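Local coordinates for protein signal transduction histidine kinase, LytS (Clostridium beijerinckii, PDB 5XSJ) that probably acts as a membrane-bound two-component sensor kinase that phosphorylates a histidine with ATP, this chain being its helical N-terminal part, at residues Y51-V55 against Y87-K92; F36-L41 against F111-K115; A58-I62 against L80-D85; V72-L77 against T127-F132. All blocks are in the same frame, centred on the assembly; numbering follows the deposited sequence.

Contact 1: Y51-V55 against Y87-K92; sequences YNNEV and YIESSK
Tyr51 and Tyr87 extend from neighbouring helices and slide past each other in opposite directions: Tyr51 reaches across to Ser91, while Tyr87 passes its ring and runs on to Ser32. The hydroxyl of Tyr87 comes to the edge of the Tyr51 ring, in its plane, with Tyr87 OH 3.7 Å from Tyr51 CD1. At Ser91, Tyr51 OH donates a 2.8 Å hydrogen bond to Ser91 OG. That oxygen does double duty: chi1 of 49° tucks it between the backbone N and the carbonyl carbon, where it donates in turn to Tyr87 O one helical turn earlier and lies over the centre of one face of the Tyr87 ring. Tyr87 O thus receives Ser91 N and Ser91 OG from opposite faces of its plane. A small serine suits this place, for it lets a large tyrosine close in while giving its hydroxyl a partner. The Lys92 CG methylene lies beside that hydroxyl, 3.6 Å from Tyr51 OH. At the edge of the Tyr87 ring, in its plane, Val55 sets CG1 an unusually short 3.2 Å from Tyr87 CE2, probably strain or a small error of the model; the same methyl meets Ile88 CG1 at 4.3 Å. The hydroxyl of Tyr87 is hydrogen-bonded to Ser32 of helix 15-42, which also bonds Tyr51 O, so a third helix ties both tyrosines together. Antiparallel helices 45-67 and 73-99, at 172° here, meet in this way inside a four-helix bundle whose interior is knit by buried hydroxyls as well as by apolar packing.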
# COMPACT_ATOMS: atom_id res chain seq x y z
N TYR B 51 17.51 5.78 -18.53
CA TYR B 51 16.83 6.41 -17.39
C TYR B 51 16.89 7.92 -17.52
O TYR B 51 15.91 8.63 -17.36
CB TYR B 51 17.47 5.97 -16.07
CG TYR B 51 17.55 7.07 -15.04
CD1 TYR B 51 16.44 7.40 -14.27
CD2 TYR B 51 18.73 7.79 -14.82
CE1 TYR B 51 16.48 8.42 -13.35
CE2 TYR B 51 18.78 8.84 -13.86
CZ TYR B 51 17.63 9.12 -13.13
OH TYR B 51 17.54 10.10 -12.18
N ASN B 52 18.09 8.39 -17.84
CA ASN B 52 18.38 9.81 -17.87
C ASN B 52 17.73 10.49 -19.06
O ASN B 52 17.09 11.54 -18.91
CB ASN B 52 19.89 10.03 -17.87
CG ASN B 52 20.25 11.49 -17.83
OD1 ASN B 52 21.01 11.98 -18.68
ND2 ASN B 52 19.68 12.21 -16.86
N ASN B 53 17.86 9.89 -20.24
CA ASN B 53 17.22 10.40 -21.45
C ASN B 53 15.71 10.53 -21.31
O ASN B 53 15.11 11.53 -21.71
CB ASN B 53 17.54 9.50 -22.65
CG ASN B 53 19.01 9.62 -23.11
OD1 ASN B 53 19.79 10.39 -22.56
ND2 ASN B 53 19.38 8.82 -24.10
N GLU B 54 15.07 9.50 -20.77
CA GLU B 54 13.63 9.54 -20.62
C GLU B 54 13.17 10.62 -19.64
O GLU B 54 12.17 11.28 -19.92
CB GLU B 54 13.10 8.16 -20.22
CG GLU B 54 13.31 7.10 -21.30
CD GLU B 54 12.39 7.28 -22.50
OE1 GLU B 54 11.24 7.75 -22.34
OE2 GLU B 54 12.81 6.97 -23.62
N VAL B 55 13.87 10.87 -18.53
CA VAL B 55 13.40 11.99 -17.68
C VAL B 55 13.66 13.34 -18.29
O VAL B 55 12.92 14.28 -18.01
CB VAL B 55 13.99 12.06 -16.24
CG1 VAL B 55 13.23 11.20 -15.34
CG2 VAL B 55 15.45 11.77 -16.16
N TYR B 87 11.15 13.04 -8.06
CA TYR B 87 11.59 11.77 -8.61
C TYR B 87 13.03 11.85 -9.08
O TYR B 87 13.83 10.95 -8.84
CB TYR B 87 10.69 11.37 -9.77
CG TYR B 87 11.29 10.29 -10.63
CD1 TYR B 87 11.33 8.98 -10.19
CD2 TYR B 87 11.81 10.58 -11.90
CE1 TYR B 87 11.87 7.96 -10.98
CE2 TYR B 87 12.36 9.56 -12.69
CZ TYR B 87 12.38 8.25 -12.23
OH TYR B 87 12.92 7.23 -13.01
N ILE B 88 13.36 12.94 -9.77
CA ILE B 88 14.72 13.14 -10.26
C ILE B 88 15.69 13.16 -9.09
O ILE B 88 16.75 12.52 -9.13
CB ILE B 88 14.81 14.44 -11.09
CG1 ILE B 88 14.03 14.24 -12.40
CG2 ILE B 88 16.26 14.80 -11.38
CD1 ILE B 88 13.74 15.50 -13.17
N GLU B 89 15.30 13.82 -8.01
CA GLU B 89 16.17 13.94 -6.84
C GLU B 89 16.33 12.61 -6.12
O GLU B 89 17.43 12.25 -5.73
CB GLU B 89 15.62 15.01 -5.90
CG GLU B 89 16.51 15.34 -4.73
CD GLU B 89 15.78 16.15 -3.66
OE1 GLU B 89 16.41 16.49 -2.64
OE2 GLU B 89 14.56 16.43 -3.84
N SER B 90 15.23 11.87 -5.95
CA SER B 90 15.27 10.57 -5.28
C SER B 90 16.03 9.53 -6.08
O SER B 90 16.78 8.73 -5.52
CB SER B 90 13.85 10.05 -5.01
OG SER B 90 13.17 10.90 -4.11
N SER B 91 15.82 9.53 -7.40
CA SER B 91 16.50 8.57 -8.25
C SER B 91 17.99 8.90 -8.39
O SER B 91 18.82 8.00 -8.47
CB SER B 91 15.83 8.52 -9.63
OG SER B 91 15.64 9.82 -10.16
N LYS B 92 18.34 10.18 -8.41
CA LYS B 92 19.75 10.54 -8.49
C LYS B 92 20.47 10.20 -7.19
O LYS B 92 21.61 9.71 -7.21
CB LYS B 92 19.93 12.03 -8.83
CG LYS B 92 19.76 12.32 -10.32
CD LYS B 92 20.11 13.77 -10.70
CE LYS B 92 19.88 14.00 -12.21
NZ LYS B 92 20.02 15.42 -12.64

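Contact 2: F36-L41 against F111-K115; sequences FNQYIL and FVAAK
Phe36 leads off against Phe111: the two rings lie obliquely, planes 72° apart, and Phe36 CE2 approaches the rim of the other ring in its plane, 3.5 Å from Phe111 CE1. With CG anti to the backbone N (chi1 168°), Phe36 also reaches Ala114, whose CB lies 3.8 Å from Phe36 CE2; the small alanine brings its methyl up beside the ring. Asn37 follows with its amide. Lys115 NZ donates to Asn37 OD1 over 3.0 Å, arriving from above the carbonyl plane, 57° out of it, rather than along a lone pair. The lysine bends at its last torsion to do so, and its CE passes over the centre of one Phe111 face. Phe111 is a knob seated among Phe36, Asn37, Ile40 and Leu41, a knob-into-hole contact between antiparallel helices 15-42 and 104-133, the first and last of the four-helix bundle. Ile40 covers the opposite face of that knob through a CH-pi contact, CG2 standing 3.9 Å from the Phe111 ring centroid. Branching at CB puts CG2 over the Phe111 face while CG1 packs over a face of the Phe36 ring. Leu41 finishes the hole at the ring edge, its CD2 4.3 Å from Phe111 CZ.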
# COMPACT_ATOMS: atom_id res chain seq x y z
N PHE B 36 15.77 2.84 -14.69
CA PHE B 36 16.34 3.12 -13.36
C PHE B 36 16.39 1.86 -12.49
O PHE B 36 17.43 1.52 -11.95
CB PHE B 36 15.52 4.22 -12.67
CG PHE B 36 15.83 4.37 -11.20
CD1 PHE B 36 17.00 4.98 -10.78
CD2 PHE B 36 14.92 3.94 -10.24
CE1 PHE B 36 17.27 5.14 -9.43
CE2 PHE B 36 15.18 4.10 -8.89
CZ PHE B 36 16.36 4.70 -8.48
N ASN B 37 15.24 1.19 -12.35
CA ASN B 37 15.14 -0.06 -11.61
C ASN B 37 16.16 -1.10 -12.06
O ASN B 37 16.90 -1.66 -11.26
CB ASN B 37 13.73 -0.64 -11.74
CG ASN B 37 12.69 0.11 -10.90
OD1 ASN B 37 13.03 0.81 -9.94
ND2 ASN B 37 11.42 -0.05 -11.25
N GLN B 38 16.20 -1.35 -13.36
CA GLN B 38 17.15 -2.32 -13.91
C GLN B 38 18.59 -1.91 -13.64
O GLN B 38 19.43 -2.76 -13.37
CB GLN B 38 16.95 -2.50 -15.42
CG GLN B 38 15.60 -3.14 -15.77
CD GLN B 38 15.36 -3.14 -17.27
OE1 GLN B 38 16.13 -3.73 -18.03
NE2 GLN B 38 14.33 -2.43 -17.70
N TYR B 39 18.87 -0.61 -13.70
CA TYR B 39 20.23 -0.15 -13.45
C TYR B 39 20.67 -0.44 -12.03
O TYR B 39 21.76 -0.97 -11.81
CB TYR B 39 20.37 1.34 -13.73
CG TYR B 39 21.78 1.84 -13.46
CD1 TYR B 39 22.86 1.38 -14.21
CD2 TYR B 39 22.02 2.75 -12.45
CE1 TYR B 39 24.16 1.83 -13.96
CE2 TYR B 39 23.32 3.22 -12.19
CZ TYR B 39 24.38 2.75 -12.95
OH TYR B 39 25.65 3.21 -12.71
N ILE B 40 19.82 -0.10 -11.06
CA ILE B 40 20.14 -0.35 -9.65
C ILE B 40 20.31 -1.84 -9.37
O ILE B 40 21.12 -2.23 -8.53
CB ILE B 40 19.04 0.23 -8.70
CG1 ILE B 40 18.95 1.75 -8.86
CG2 ILE B 40 19.31 -0.15 -7.24
CD1 ILE B 40 20.32 2.46 -8.81
N LEU B 41 19.55 -2.68 -10.08
CA LEU B 41 19.59 -4.12 -9.85
C LEU B 41 20.74 -4.84 -10.55
O LEU B 41 21.09 -5.95 -10.15
CB LEU B 41 18.28 -4.78 -10.26
CG LEU B 41 17.00 -4.48 -9.47
CD1 LEU B 41 16.03 -5.64 -9.61
CD2 LEU B 41 17.31 -4.20 -8.01
N PHE B 111 15.24 4.64 -2.93
CA PHE B 111 14.90 3.68 -3.97
C PHE B 111 13.39 3.49 -4.02
O PHE B 111 12.77 3.53 -5.08
CB PHE B 111 15.61 2.35 -3.71
CG PHE B 111 15.63 1.42 -4.87
CD1 PHE B 111 15.45 1.89 -6.16
CD2 PHE B 111 15.84 0.06 -4.68
CE1 PHE B 111 15.49 1.02 -7.25
CE2 PHE B 111 15.88 -0.80 -5.75
CZ PHE B 111 15.70 -0.33 -7.04
N VAL B 112 12.81 3.28 -2.84
CA VAL B 112 11.37 3.19 -2.67
C VAL B 112 10.65 4.48 -3.06
O VAL B 112 9.67 4.45 -3.81
CB VAL B 112 11.02 2.84 -1.21
CG1 VAL B 112 9.55 3.07 -0.92
CG2 VAL B 112 11.39 1.39 -0.94
N ALA B 113 11.14 5.62 -2.57
CA ALA B 113 10.49 6.90 -2.88
C ALA B 113 10.45 7.15 -4.39
O ALA B 113 9.43 7.59 -4.92
CB ALA B 113 11.18 8.05 -2.16
N ALA B 114 11.53 6.84 -5.09
CA ALA B 114 11.56 7.00 -6.55
C ALA B 114 10.43 6.23 -7.23
O ALA B 114 9.77 6.76 -8.13
CB ALA B 114 12.91 6.57 -7.11
N LYS B 115 10.18 4.99 -6.81
CA LYS B 115 9.05 4.21 -7.34
C LYS B 115 7.73 4.87 -7.01
O LYS B 115 6.84 4.97 -7.86
CB LYS B 115 9.02 2.80 -6.76
CG LYS B 115 10.31 2.00 -6.87
CD LYS B 115 10.19 0.71 -6.03
CE LYS B 115 11.45 -0.11 -6.09
NZ LYS B 115 11.78 -0.37 -7.52

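Contact 3: A58-I62 against L80-D85; sequences AKQKI and LDNTLD
A salt-bridge network lies beside the apolar seam between antiparallel helices 45-67 and 73-99. Its centre is Lys59 NZ, which donates to two carboxylates one helical turn apart. Lys59 NZ lies 2.6 Å from Asp85 OD1, on the syn lone pair, the side of the other oxygen, and 2.9 Å from Asp81 OD1, above the carboxylate plane. The lysine crosses both acids at about a right angle, bent at chi2 (76°) so that the amine swings between them. A water donates to both Lys59 O and Asp81 OD1, adding a second bridge between the helices, while Asp81 OD2 turns to Lys66 in a further salt bridge. Asp85 also packs on a basic side chain of another protein chain. Two acids around one ammonium probably stabilise its positive charge, and the long, flexible lysine chain suits the span from one helix to two acids on the other. Farther in, Ile62 drives between Leu80 and Leu84: its CD1 is 3.8 Å from Leu80 CG and 3.8 Å from Leu84 CD2. Its other branch, CG2, packs on the methylene of Asp81, 3.8 Å from Asp81 CB. Leu84 CD2 rests on the backbone at Lys59, 3.6 Å from Lys59 N, and touches the methyl of Ala58, a residue small enough to let the leucine reach the main chain. Beyond this seam Ile62 and Ala58 also touch helix 15-42, and Leu80 touches Tyr124 of helix 104-133. Apolar residues turned inward with bridged charges beside them are the amphipathic division of an antiparallel four-helix bundle.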
# COMPACT_ATOMS: atom_id res chain seq x y z
N ALA B 58 10.62 13.81 -20.44
CA ALA B 58 9.41 14.08 -19.65
C ALA B 58 9.42 15.52 -19.11
O ALA B 58 8.43 16.24 -19.18
CB ALA B 58 9.29 13.08 -18.50
N LYS B 59 10.57 15.93 -18.58
CA LYS B 59 10.75 17.29 -18.06
C LYS B 59 10.48 18.38 -19.12
O LYS B 59 9.76 19.36 -18.85
CB LYS B 59 12.17 17.42 -17.51
CG LYS B 59 12.47 18.77 -16.88
CD LYS B 59 11.83 18.91 -15.51
CE LYS B 59 12.07 20.32 -14.96
NZ LYS B 59 11.27 20.58 -13.73
N GLN B 60 11.05 18.23 -20.31
CA GLN B 60 10.90 19.22 -21.38
C GLN B 60 9.46 19.33 -21.84
O GLN B 60 8.95 20.43 -22.03
CB GLN B 60 11.79 18.86 -22.58
CG GLN B 60 11.97 20.00 -23.61
CD GLN B 60 10.85 20.06 -24.65
OE1 GLN B 60 9.99 19.17 -24.71
NE2 GLN B 60 10.86 21.10 -25.49
N LYS B 61 8.82 18.19 -22.03
CA LYS B 61 7.45 18.19 -22.52
C LYS B 61 6.46 18.71 -21.48
O LYS B 61 5.50 19.38 -21.83
CB LYS B 61 7.06 16.78 -23.00
CG LYS B 61 7.85 16.38 -24.23
CD LYS B 61 7.55 14.98 -24.71
CE LYS B 61 8.48 14.64 -25.90
NZ LYS B 61 8.33 13.25 -26.39
N ILE B 62 6.71 18.43 -20.20
CA ILE B 62 5.90 19.06 -19.16
C ILE B 62 6.06 20.59 -19.24
O ILE B 62 5.08 21.34 -19.14
CB ILE B 62 6.29 18.57 -17.75
CG1 ILE B 62 5.90 17.10 -17.57
CG2 ILE B 62 5.61 19.42 -16.67
CD1 ILE B 62 6.49 16.48 -16.33
N LEU B 80 2.64 18.20 -11.14
CA LEU B 80 3.32 17.15 -11.88
C LEU B 80 4.80 17.51 -12.11
O LEU B 80 5.68 16.69 -11.93
CB LEU B 80 2.59 16.91 -13.21
CG LEU B 80 3.33 16.06 -14.25
CD1 LEU B 80 3.67 14.66 -13.71
CD2 LEU B 80 2.52 15.97 -15.53
N ASP B 81 5.05 18.76 -12.48
CA ASP B 81 6.42 19.24 -12.71
C ASP B 81 7.27 19.14 -11.45
O ASP B 81 8.40 18.64 -11.47
CB ASP B 81 6.37 20.68 -13.21
CG ASP B 81 7.70 21.14 -13.84
OD1 ASP B 81 8.48 20.28 -14.31
OD2 ASP B 81 7.94 22.36 -13.86
N ASN B 82 6.73 19.63 -10.34
CA ASN B 82 7.42 19.50 -9.06
C ASN B 82 7.61 18.05 -8.62
O ASN B 82 8.64 17.69 -8.08
CB ASN B 82 6.67 20.27 -7.99
CG ASN B 82 6.90 21.74 -8.11
OD1 ASN B 82 7.99 22.16 -8.49
ND2 ASN B 82 5.88 22.53 -7.81
N THR B 83 6.62 17.22 -8.87
CA THR B 83 6.70 15.82 -8.46
C THR B 83 7.78 15.12 -9.28
O THR B 83 8.51 14.28 -8.76
CB THR B 83 5.33 15.12 -8.61
OG1 THR B 83 4.36 15.84 -7.84
CG2 THR B 83 5.37 13.69 -8.13
N LEU B 84 7.89 15.46 -10.56
CA LEU B 84 8.97 14.90 -11.38
C LEU B 84 10.33 15.31 -10.83
O LEU B 84 11.24 14.48 -10.76
CB LEU B 84 8.84 15.34 -12.84
CG LEU B 84 9.84 14.62 -13.76
CD1 LEU B 84 9.48 13.14 -13.88
CD2 LEU B 84 9.92 15.25 -15.14
N ASP B 85 10.48 16.58 -10.44
CA ASP B 85 11.73 17.02 -9.83
C ASP B 85 12.06 16.18 -8.59
O ASP B 85 13.23 15.87 -8.35
CB ASP B 85 11.68 18.51 -9.45
CG ASP B 85 11.65 19.45 -10.66
OD1 ASP B 85 12.01 19.04 -11.78
OD2 ASP B 85 11.26 20.62 -10.47
O HOH W 1 9.44 21.23 -16.82

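Contact 4: V72-L77 against T127-F132; sequences VNQYIL and TLMQNF
Asn131 ND2 donates a hydrogen bond to Asn73 OD1 across 3.3 Å, nearly along the C=O axis (170°) and with an N-H...O angle of 163°. The two amides slide past each other with planes 18° apart, and the acceptor lies in the plane of the Asn131 amide. Asparagine suits both places, since a short amide carries both an acceptor and a donor, fitting two helices this close. The other end of the Asn73 amide faces Phe132, its ND2 3.4 Å from Phe132 CE1 in an oblique approach. Here helix 73-99 has just begun and helix 104-133 is near its end; the two run antiparallel, forming the end of the four-helix bundle that holds both chain termini. Deeper along the pair, Leu128 is the apolar centre. Leu77 crosses it at about a right angle, CD2 against Leu128 CD1 at 3.5 Å, and Ile76 slides along it with CG2 3.8 Å from Leu128 CG. The two branches of Ile76 divide the work: CG1, anti to the carbonyl carbon, carries CD1 to Asn131 ND2, a short 3.2 Å, and to the Thr127 methyl. Leu77 further touches Leu65 and Lys66 of helix 45-67, while Phe132 packs on helix 15-42.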
# COMPACT_ATOMS: atom_id res chain seq x y z
N VAL B 72 -7.06 25.77 -14.94
CA VAL B 72 -7.16 24.55 -14.14
C VAL B 72 -5.94 23.65 -14.29
O VAL B 72 -5.36 23.23 -13.28
CB VAL B 72 -8.44 23.76 -14.50
CG1 VAL B 72 -8.41 22.35 -13.89
CG2 VAL B 72 -9.68 24.51 -14.05
N ASN B 73 -5.55 23.36 -15.53
CA ASN B 73 -4.44 22.46 -15.80
C ASN B 73 -3.13 23.00 -15.26
O ASN B 73 -2.21 22.25 -14.97
CB ASN B 73 -4.30 22.20 -17.29
CG ASN B 73 -5.48 21.45 -17.86
OD1 ASN B 73 -6.20 20.74 -17.15
ND2 ASN B 73 -5.68 21.59 -19.17
N GLN B 74 -3.05 24.32 -15.17
CA GLN B 74 -1.96 25.05 -14.55
C GLN B 74 -1.54 24.45 -13.20
O GLN B 74 -0.34 24.24 -12.95
CB GLN B 74 -2.40 26.50 -14.36
CG GLN B 74 -1.35 27.56 -14.22
CD GLN B 74 -1.96 28.92 -13.84
OE1 GLN B 74 -3.15 29.00 -13.48
NE2 GLN B 74 -1.17 29.98 -13.93
N TYR B 75 -2.53 24.19 -12.35
CA TYR B 75 -2.33 23.63 -11.01
C TYR B 75 -1.84 22.20 -11.04
O TYR B 75 -0.97 21.82 -10.27
CB TYR B 75 -3.63 23.72 -10.18
CG TYR B 75 -3.95 25.14 -9.79
CD1 TYR B 75 -3.31 25.74 -8.72
CD2 TYR B 75 -4.85 25.90 -10.53
CE1 TYR B 75 -3.56 27.05 -8.38
CE2 TYR B 75 -5.11 27.22 -10.19
CZ TYR B 75 -4.46 27.78 -9.12
OH TYR B 75 -4.71 29.09 -8.76
N ILE B 76 -2.42 21.39 -11.93
CA ILE B 76 -2.03 20.00 -12.08
C ILE B 76 -0.62 19.90 -12.68
O ILE B 76 0.17 19.06 -12.27
CB ILE B 76 -3.03 19.23 -12.97
CG1 ILE B 76 -4.44 19.36 -12.41
CG2 ILE B 76 -2.64 17.75 -13.07
CD1 ILE B 76 -5.52 18.82 -13.35
N LEU B 77 -0.32 20.78 -13.63
CA LEU B 77 0.97 20.75 -14.31
C LEU B 77 2.07 21.14 -13.35
O LEU B 77 3.16 20.55 -13.36
CB LEU B 77 0.97 21.67 -15.53
CG LEU B 77 0.38 21.07 -16.80
CD1 LEU B 77 0.15 22.14 -17.86
CD2 LEU B 77 1.30 20.00 -17.33
N THR B 127 -4.84 12.12 -15.11
CA THR B 127 -5.78 13.21 -14.82
C THR B 127 -5.73 14.28 -15.91
O THR B 127 -6.77 14.75 -16.40
CB THR B 127 -5.49 13.87 -13.47
OG1 THR B 127 -5.72 12.94 -12.41
CG2 THR B 127 -6.38 15.08 -13.26
N LEU B 128 -4.52 14.69 -16.28
CA LEU B 128 -4.36 15.65 -17.36
C LEU B 128 -5.01 15.16 -18.64
O LEU B 128 -5.72 15.89 -19.32
CB LEU B 128 -2.89 15.94 -17.61
CG LEU B 128 -2.33 17.10 -16.78
CD1 LEU B 128 -0.82 17.21 -17.03
CD2 LEU B 128 -3.03 18.40 -17.12
N MET B 129 -4.77 13.89 -18.97
CA MET B 129 -5.25 13.33 -20.23
C MET B 129 -6.77 13.35 -20.27
O MET B 129 -7.37 13.59 -21.32
CB MET B 129 -4.74 11.91 -20.42
CG MET B 129 -4.42 11.53 -21.87
SD MET B 129 -3.65 9.90 -21.95
CE MET B 129 -2.37 10.06 -20.71
N GLN B 130 -7.39 13.10 -19.12
CA GLN B 130 -8.84 13.16 -19.02
C GLN B 130 -9.36 14.57 -19.21
O GLN B 130 -10.38 14.78 -19.87
CB GLN B 130 -9.31 12.61 -17.67
CG GLN B 130 -9.04 11.13 -17.45
CD GLN B 130 -9.66 10.64 -16.15
OE1 GLN B 130 -10.89 10.72 -15.96
NE2 GLN B 130 -8.82 10.16 -15.24
N ASN B 131 -8.67 15.54 -18.62
CA ASN B 131 -9.05 16.94 -18.76
C ASN B 131 -8.96 17.45 -20.19
O ASN B 131 -9.85 18.15 -20.67
CB ASN B 131 -8.19 17.81 -17.85
CG ASN B 131 -8.51 17.61 -16.40
OD1 ASN B 131 -9.31 16.75 -16.04
ND2 ASN B 131 -7.88 18.41 -15.54
N PHE B 132 -7.87 17.10 -20.87
CA PHE B 132 -7.74 17.42 -22.29
C PHE B 132 -8.82 16.73 -23.11
O PHE B 132 -9.30 17.27 -24.10
CB PHE B 132 -6.36 17.01 -22.80
CG PHE B 132 -5.25 17.90 -22.32
CD1 PHE B 132 -5.40 19.28 -22.32
CD2 PHE B 132 -4.07 17.36 -21.85
CE1 PHE B 132 -4.38 20.10 -21.88
CE2 PHE B 132 -3.05 18.17 -21.41
CZ PHE B 132 -3.20 19.54 -21.42

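Overall arrangement
Helices 15-42, 45-67, 73-99 and 104-133 run up and down in turn as an antiparallel four-helix bundle. Contacts 1 and 3 both join helices 45-67 and 73-99, centres 10 Å apart, contact 3 nested within contact 1, which is nested within contact 2. Contact 2 joins the first and last helices and touches contact 1; contact 4 joins the last two and touches contact 3 through Leu80 and Leu128. Contacts 2 and 4 share helix 104-133 but lie 27 Å apart between centres, on opposite sides of the chain's centre. The packing thus spreads along much of the bundle, consistent with a compact helical input domain in a sensor kinase.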